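Local coordinates for putative uncharacterized protein (Chaetomium thermophilum, PDB 5IJP) that binds inositol hexakisphosphate through its SPX domain, a helical bundle that probably senses inositol polyphosphates in eukaryotic phosphate homeostasis, at residues 174-177 with 178-182; 128-131 with 132-135; 154-157 with 158-162. One frame throughout, in Å; residues are numbered along the deposited sequence.

Interaction 1: 174-177 with 178-182; sequences YDAS and VVRLS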
loop_
_atom_site.group_PDB
_atom_site.type_symbol
_atom_site.label_atom_id
_atom_site.label_comp_id
_atom_site.label_asym_id
_atom_site.label_seq_id
_atom_site.Cartn_x
_atom_site.Cartn_y
_atom_site.Cartn_z
ATOM N N TYR A 174 3.817 4.921 13.303
ATOM C CA TYR A 174 4.376 3.783 12.569
ATOM C C TYR A 174 5.778 4.086 12.044
ATOM O O TYR A 174 6.655 3.230 12.154
ATOM C CB TYR A 174 3.437 3.334 11.428
ATOM C CG TYR A 174 4.013 2.245 10.547
ATOM C CD1 TYR A 174 4.063 0.923 10.978
ATOM C CD2 TYR A 174 4.506 2.537 9.278
ATOM C CE1 TYR A 174 4.603 -0.080 10.175
ATOM C CE2 TYR A 174 5.053 1.543 8.468
ATOM C CZ TYR A 174 5.096 0.235 8.920
ATOM O OH TYR A 174 5.631 -0.750 8.125
ATOM N N ASP A 175 5.985 5.290 11.462
ATOM C CA ASP A 175 7.278 5.724 10.924
ATOM C C ASP A 175 8.350 5.785 12.011
ATOM O O ASP A 175 9.488 5.390 11.759
ATOM C CB ASP A 175 7.155 7.071 10.188
ATOM C CG ASP A 175 6.421 7.015 8.858
ATOM O OD1 ASP A 175 6.551 5.993 8.144
ATOM O OD2 ASP A 175 5.755 8.011 8.508
ATOM N N ALA A 176 7.972 6.231 13.229
ATOM C CA ALA A 176 8.849 6.307 14.399
ATOM C C ALA A 176 9.235 4.903 14.878
ATOM O O ALA A 176 10.368 4.702 15.318
ATOM C CB ALA A 176 8.163 7.072 15.520
ATOM N N SER A 177 8.296 3.935 14.771
ATOM C CA SER A 177 8.495 2.531 15.144
ATOM C C SER A 177 9.503 1.852 14.206
ATOM O O SER A 177 10.323 1.061 14.674
ATOM C CB SER A 177 7.167 1.777 15.132
ATOM O OG SER A 177 6.231 2.350 16.031
ATOM N N VAL A 178 9.446 2.179 12.892
ATOM C CA VAL A 178 10.348 1.667 11.848
ATOM C C VAL A 178 11.773 2.210 12.089
ATOM O O VAL A 178 12.744 1.470 11.915
ATOM C CB VAL A 178 9.805 1.961 10.414
ATOM C CG1 VAL A 178 10.806 1.563 9.329
ATOM C CG2 VAL A 178 8.471 1.259 10.177
ATOM N N VAL A 179 11.881 3.487 12.527
ATOM C CA VAL A 179 13.143 4.165 12.863
ATOM C C VAL A 179 13.809 3.445 14.055
ATOM O O VAL A 179 15.007 3.154 13.998
ATOM C CB VAL A 179 12.938 5.695 13.098
ATOM C CG1 VAL A 179 14.137 6.340 13.792
ATOM C CG2 VAL A 179 12.636 6.414 11.786
ATOM N N ARG A 180 13.016 3.123 15.103
ATOM C CA ARG A 180 13.478 2.399 16.294
ATOM C C ARG A 180 13.916 0.978 15.930
ATOM O O ARG A 180 14.942 0.518 16.429
ATOM C CB ARG A 180 12.392 2.357 17.383
ATOM C CG ARG A 180 12.125 3.698 18.061
ATOM C CD ARG A 180 11.299 3.549 19.329
ATOM N NE ARG A 180 9.941 3.067 19.066
ATOM C CZ ARG A 180 8.889 3.852 18.858
ATOM N NH1 ARG A 180 9.022 5.173 18.877
ATOM N NH2 ARG A 180 7.694 3.324 18.628
ATOM N N LEU A 181 13.151 0.305 15.039
ATOM C CA LEU A 181 13.401 -1.053 14.537
ATOM C C LEU A 181 14.785 -1.170 13.876
ATOM O O LEU A 181 15.474 -2.172 14.083
ATOM C CB LEU A 181 12.276 -1.461 13.558
ATOM C CG LEU A 181 12.367 -2.818 12.848
ATOM C CD1 LEU A 181 12.047 -3.965 13.792
ATOM C CD2 LEU A 181 11.424 -2.861 11.662
ATOM N N SER A 182 15.188 -0.137 13.106
ATOM C CA SER A 182 16.488 -0.061 12.433
ATOM C C SER A 182 17.615 0.066 13.461
ATOM O O SER A 182 18.670 -0.542 13.287
ATOM C CB SER A 182 16.521 1.114 11.463
ATOM O OG SER A 182 15.548 0.967 10.441
#
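Tyr174 and Val178, one helical turn apart, make the aromatic contact of this segment: a CH-pi interaction in which the CG2 methyl of Val178 sits over one face of the phenol ring, 3.9 Å from its centroid and displaced toward the hydroxyl-bearing rim, with CZ of Tyr174 the ring atom nearest to CG2, at 3.7 Å. Tyr174 reaches this place because its CG is anti to the backbone N (chi1 175°), which leans the ring toward the next turn. The same ring packs on Ala77 and Ile80 of helix 52-97 and on Val127 and Leu130 of helix 110-151. Cut back to an alanine, this position would probably leave the Val178 methyl without its aromatic partner and open a gap between the three helices.

The polar contacts are of two sorts. Ordinary i to i+4 bonds run through the backbone, as from Leu181 N to Ser177 O at 2.9 Å, and Ser182 OG adds a second donor to Val178 O, opposite in face to Ser182 N. Elsewhere one face of the Arg180 guanidinium lies against Ser177 CA, which stands 3.6 Å above its plane, while Arg180 NE is bridged to Glu88 of helix 52-97; Ser177 OG bonds to Asn173 O. The chemistry is thus divided, apolar where helix 171-190 meets the bundle through Tyr174 and Leu181, ionic where Arg180 ties it to helix 52-97.

Interaction 2: 128-131 with 132-135; sequences HDLA and KFVQ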
loop_
_atom_site.group_PDB
_atom_site.type_symbol
_atom_site.label_atom_id
_atom_site.label_comp_id
_atom_site.label_asym_id
_atom_site.label_seq_id
_atom_site.Cartn_x
_atom_site.Cartn_y
_atom_site.Cartn_z
ATOM N N HIS A 128 9.319 -3.838 4.423
ATOM C CA HIS A 128 9.642 -3.754 2.996
ATOM C C HIS A 128 8.525 -4.341 2.124
ATOM O O HIS A 128 8.200 -3.752 1.093
ATOM C CB HIS A 128 10.997 -4.425 2.701
ATOM C CG HIS A 128 11.351 -4.481 1.245
ATOM N ND1 HIS A 128 11.447 -5.687 0.574
ATOM C CD2 HIS A 128 11.596 -3.475 0.373
ATOM C CE1 HIS A 128 11.760 -5.379 -0.675
ATOM N NE2 HIS A 128 11.858 -4.060 -0.844
ATOM N N ASP A 129 7.935 -5.482 2.546
ATOM C CA ASP A 129 6.830 -6.136 1.838
ATOM C C ASP A 129 5.564 -5.278 1.876
ATOM O O ASP A 129 4.815 -5.260 0.899
ATOM C CB ASP A 129 6.564 -7.548 2.390
ATOM C CG ASP A 129 7.616 -8.581 2.020
ATOM O OD1 ASP A 129 8.076 -8.575 0.855
ATOM O OD2 ASP A 129 7.942 -9.427 2.879
ATOM N N LEU A 130 5.345 -4.549 2.993
ATOM C CA LEU A 130 4.219 -3.626 3.154
ATOM C C LEU A 130 4.487 -2.364 2.327
ATOM O O LEU A 130 3.564 -1.848 1.698
ATOM C CB LEU A 130 3.984 -3.282 4.641
ATOM C CG LEU A 130 2.876 -2.263 4.972
ATOM C CD1 LEU A 130 1.487 -2.807 4.658
ATOM C CD2 LEU A 130 2.942 -1.848 6.414
ATOM N N ALA A 131 5.756 -1.894 2.306
ATOM C CA ALA A 131 6.203 -0.733 1.529
ATOM C C ALA A 131 6.045 -1.012 0.033
ATOM O O ALA A 131 5.687 -0.104 -0.715
ATOM C CB ALA A 131 7.653 -0.405 1.852
ATOM N N LYS A 132 6.283 -2.280 -0.386
ATOM C CA LYS A 132 6.122 -2.760 -1.762
ATOM C C LYS A 132 4.642 -2.725 -2.143
ATOM O O LYS A 132 4.317 -2.343 -3.269
ATOM C CB LYS A 132 6.672 -4.191 -1.909
ATOM C CG LYS A 132 7.974 -4.289 -2.698
ATOM C CD LYS A 132 7.733 -4.494 -4.198
ATOM C CE LYS A 132 8.969 -4.961 -4.934
ATOM N NZ LYS A 132 9.990 -3.887 -5.066
ATOM N N PHE A 133 3.752 -3.102 -1.193
ATOM C CA PHE A 133 2.296 -3.093 -1.358
ATOM C C PHE A 133 1.788 -1.655 -1.490
ATOM O O PHE A 133 0.972 -1.389 -2.369
ATOM C CB PHE A 133 1.599 -3.833 -0.195
ATOM C CG PHE A 133 0.087 -3.781 -0.197
ATOM C CD1 PHE A 133 -0.653 -4.578 -1.062
ATOM C CD2 PHE A 133 -0.598 -2.955 0.688
ATOM C CE1 PHE A 133 -2.051 -4.533 -1.059
ATOM C CE2 PHE A 133 -1.996 -2.913 0.692
ATOM C CZ PHE A 133 -2.713 -3.704 -0.180
ATOM N N VAL A 134 2.291 -0.732 -0.641
ATOM C CA VAL A 134 1.940 0.695 -0.673
ATOM C C VAL A 134 2.405 1.297 -2.018
ATOM O O VAL A 134 1.645 2.035 -2.642
ATOM C CB VAL A 134 2.481 1.464 0.574
ATOM C CG1 VAL A 134 2.290 2.975 0.442
ATOM C CG2 VAL A 134 1.822 0.965 1.859
ATOM N N GLN A 135 3.616 0.912 -2.485
ATOM C CA GLN A 135 4.223 1.349 -3.747
ATOM C C GLN A 135 3.406 0.924 -4.977
ATOM O O GLN A 135 3.026 1.785 -5.773
ATOM C CB GLN A 135 5.683 0.845 -3.844
ATOM C CG GLN A 135 6.404 1.142 -5.163
ATOM C CD GLN A 135 6.426 -0.047 -6.096
ATOM O OE1 GLN A 135 7.064 -1.072 -5.828
ATOM N NE2 GLN A 135 5.749 0.078 -7.229
#
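His128 and Lys132 meet on the outer side of helix 110-151, where the lysine's CG lies over one face of the imidazole, 4.3 Å from His128 NE2. Bent at chi2 (-90°) and again at chi4, the lysine chain swings off the ring and then brings NZ back to 4.6 Å from NE2 of His128, near but not in contact. If the histidine were protonated, the two charges would probably disfavour each other at that spacing. On the inward side Leu130 and Phe133 touch more lightly, with CD1 of the leucine 4.5 Å from CD2 of the phenylalanine ring. Phe133 has CG anti to its backbone N (chi1 175°), a setting that carries the ring off the segment and into the bundle.

Behind these side chains stand the i to i+4 backbone hydrogen bonds of the helix that space them. Lys132 N donates to His128 O at 2.8 Å, and Val134 N to Leu130 O at 2.9 Å. The bond from Phe133 N to Asp129 O is longer, at 3.2 Å.

Further out, Phe133 stacks on Tyr15 and meets Tyr19 edge-to-face, so its ring is built into an aromatic cluster with the N-terminal part of the chain. Leu130 packs on Lys76 and Ala77, and Phe133 and Val134 on Gln73, which seats this middle portion of helix 110-151 against helix 52-97.

Interaction 3: 154-157 with 158-162; sequences WRLK and PVFDT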
loop_
_atom_site.group_PDB
_atom_site.type_symbol
_atom_site.label_atom_id
_atom_site.label_comp_id
_atom_site.label_asym_id
_atom_site.label_seq_id
_atom_site.Cartn_x
_atom_site.Cartn_y
_atom_site.Cartn_z
ATOM N N TRP A 154 -12.854 13.763 -18.787
ATOM C CA TRP A 154 -13.249 14.218 -17.455
ATOM C C TRP A 154 -12.041 14.041 -16.531
ATOM O O TRP A 154 -11.439 12.964 -16.515
ATOM C CB TRP A 154 -14.438 13.385 -16.932
ATOM C CG TRP A 154 -15.709 13.489 -17.731
ATOM C CD1 TRP A 154 -15.891 13.137 -19.038
ATOM C CD2 TRP A 154 -17.003 13.851 -17.231
ATOM N NE1 TRP A 154 -17.202 13.328 -19.402
ATOM C CE2 TRP A 154 -17.911 13.757 -18.309
ATOM C CE3 TRP A 154 -17.482 14.276 -15.980
ATOM C CZ2 TRP A 154 -19.268 14.070 -18.175
ATOM C CZ3 TRP A 154 -18.826 14.589 -15.849
ATOM C CH2 TRP A 154 -19.704 14.480 -16.936
ATOM N N ARG A 155 -11.668 15.095 -15.789
ATOM C CA ARG A 155 -10.512 15.049 -14.893
ATOM C C ARG A 155 -10.875 14.681 -13.456
ATOM O O ARG A 155 -11.766 15.295 -12.866
ATOM C CB ARG A 155 -9.708 16.355 -14.956
ATOM C CG ARG A 155 -8.611 16.328 -16.013
ATOM C CD ARG A 155 -8.256 17.717 -16.501
ATOM N NE ARG A 155 -9.123 18.146 -17.600
ATOM C CZ ARG A 155 -8.830 18.007 -18.889
ATOM N NH1 ARG A 155 -7.683 17.451 -19.261
ATOM N NH2 ARG A 155 -9.680 18.424 -19.817
ATOM N N LEU A 156 -10.183 13.662 -12.907
ATOM C CA LEU A 156 -10.359 13.175 -11.536
ATOM C C LEU A 156 -9.150 13.471 -10.644
ATOM O O LEU A 156 -9.259 13.394 -9.418
ATOM C CB LEU A 156 -10.691 11.672 -11.503
ATOM C CG LEU A 156 -12.169 11.287 -11.405
ATOM C CD1 LEU A 156 -12.332 9.780 -11.361
ATOM C CD2 LEU A 156 -12.844 11.908 -10.186
ATOM N N LYS A 157 -8.010 13.826 -11.264
ATOM C CA LYS A 157 -6.742 14.138 -10.606
ATOM C C LYS A 157 -6.796 15.314 -9.592
ATOM O O LYS A 157 -6.177 15.147 -8.543
ATOM C CB LYS A 157 -5.631 14.369 -11.645
ATOM C CG LYS A 157 -4.225 14.055 -11.130
ATOM C CD LYS A 157 -3.176 14.029 -12.248
ATOM C CE LYS A 157 -3.057 12.691 -12.951
ATOM N NZ LYS A 157 -2.427 11.654 -12.089
ATOM N N PRO A 158 -7.494 16.469 -9.826
ATOM C CA PRO A 158 -7.457 17.568 -8.834
ATOM C C PRO A 158 -7.742 17.210 -7.370
ATOM O O PRO A 158 -7.036 17.722 -6.499
ATOM C CB PRO A 158 -8.488 18.561 -9.369
ATOM C CG PRO A 158 -8.466 18.356 -10.827
ATOM C CD PRO A 158 -8.266 16.880 -11.021
ATOM N N VAL A 159 -8.743 16.350 -7.085
ATOM C CA VAL A 159 -9.052 15.990 -5.692
ATOM C C VAL A 159 -8.434 14.641 -5.283
ATOM O O VAL A 159 -8.176 14.436 -4.097
ATOM C CB VAL A 159 -10.560 16.070 -5.309
ATOM C CG1 VAL A 159 -11.124 17.471 -5.531
ATOM C CG2 VAL A 159 -11.402 15.011 -6.019
ATOM N N PHE A 160 -8.203 13.732 -6.247
ATOM C CA PHE A 160 -7.641 12.415 -5.954
ATOM C C PHE A 160 -6.120 12.423 -5.726
ATOM O O PHE A 160 -5.603 11.451 -5.168
ATOM C CB PHE A 160 -8.047 11.382 -7.013
ATOM C CG PHE A 160 -9.352 10.687 -6.698
ATOM C CD1 PHE A 160 -10.548 11.137 -7.243
ATOM C CD2 PHE A 160 -9.387 9.593 -5.839
ATOM C CE1 PHE A 160 -11.757 10.500 -6.940
ATOM C CE2 PHE A 160 -10.596 8.959 -5.535
ATOM C CZ PHE A 160 -11.772 9.415 -6.089
ATOM N N ASP A 161 -5.410 13.509 -6.117
ATOM C CA ASP A 161 -3.962 13.606 -5.887
ATOM C C ASP A 161 -3.643 13.836 -4.409
ATOM O O ASP A 161 -2.656 13.296 -3.907
ATOM C CB ASP A 161 -3.269 14.643 -6.803
ATOM C CG ASP A 161 -3.793 16.074 -6.781
ATOM O OD1 ASP A 161 -4.165 16.561 -5.691
ATOM O OD2 ASP A 161 -3.757 16.733 -7.844
ATOM N N THR A 162 -4.499 14.615 -3.714
ATOM C CA THR A 162 -4.361 14.913 -2.288
ATOM C C THR A 162 -4.992 13.803 -1.431
ATOM O O THR A 162 -4.579 13.624 -0.284
ATOM C CB THR A 162 -4.857 16.337 -1.948
ATOM O OG1 THR A 162 -4.537 16.631 -0.588
ATOM C CG2 THR A 162 -6.356 16.536 -2.193
#
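Leu156 O and Phe160 N form the first bond of the turn, a weak one at 3.4 Å, and the same oxygen lies in the plane of the Phe160 ring at its edge, 3.4 Å from CD1. The following bond is firmer: Asp161 N donates to Lys157 O at 3.0 Å. Leu156 N, just ahead of the helix, is taken up by Asp149 OD1, which ties it to helix 110-151.

The two backbone bonds open helix 157-165, the short helix that follows the long 110-151 helix of the SPX bundle. Pro158 is tolerated in this first turn, where a backbone N would have no acceptor within the helix, so the missing amide hydrogen costs no bond. Leu156 and Phe160 point the same way, with CD2 of the leucine 3.7 Å from CE1 of the ring; Leu156 also packs on Val59 and Phe160 on Leu62 and Ile145.

A chi1 of 56° on Asp161 turns its carboxylate back toward Lys157 O, but these two acceptors do not hydrogen-bond, and the carbonyl takes its bond from Asp161 N. Lys157 NZ is 6.8 Å from Asp161 OD2, too far for a salt bridge, and the lysine instead makes a cation-pi contact with Tyr142.

How the interactions relate
Along the chain the order is interaction 2, interaction 3, interaction 1, on helix 110-151, at the loop and start of helix 157-165, and on helix 171-190. Interactions 1 and 2 have centres 15 Å apart and touch directly, Tyr174 OH packing 3.4 Å from Leu130 CD2, so the last helix meets the long helix 110-151 there. Interaction 3 stands apart, its centre 23 Å from that of interaction 2 and 32 Å from that of interaction 1. All three place side chains against helix 52-97, which serves as a common wall of the bundle. None includes a residue of the inositol hexakisphosphate pocket; they belong to the helical scaffold that carries it.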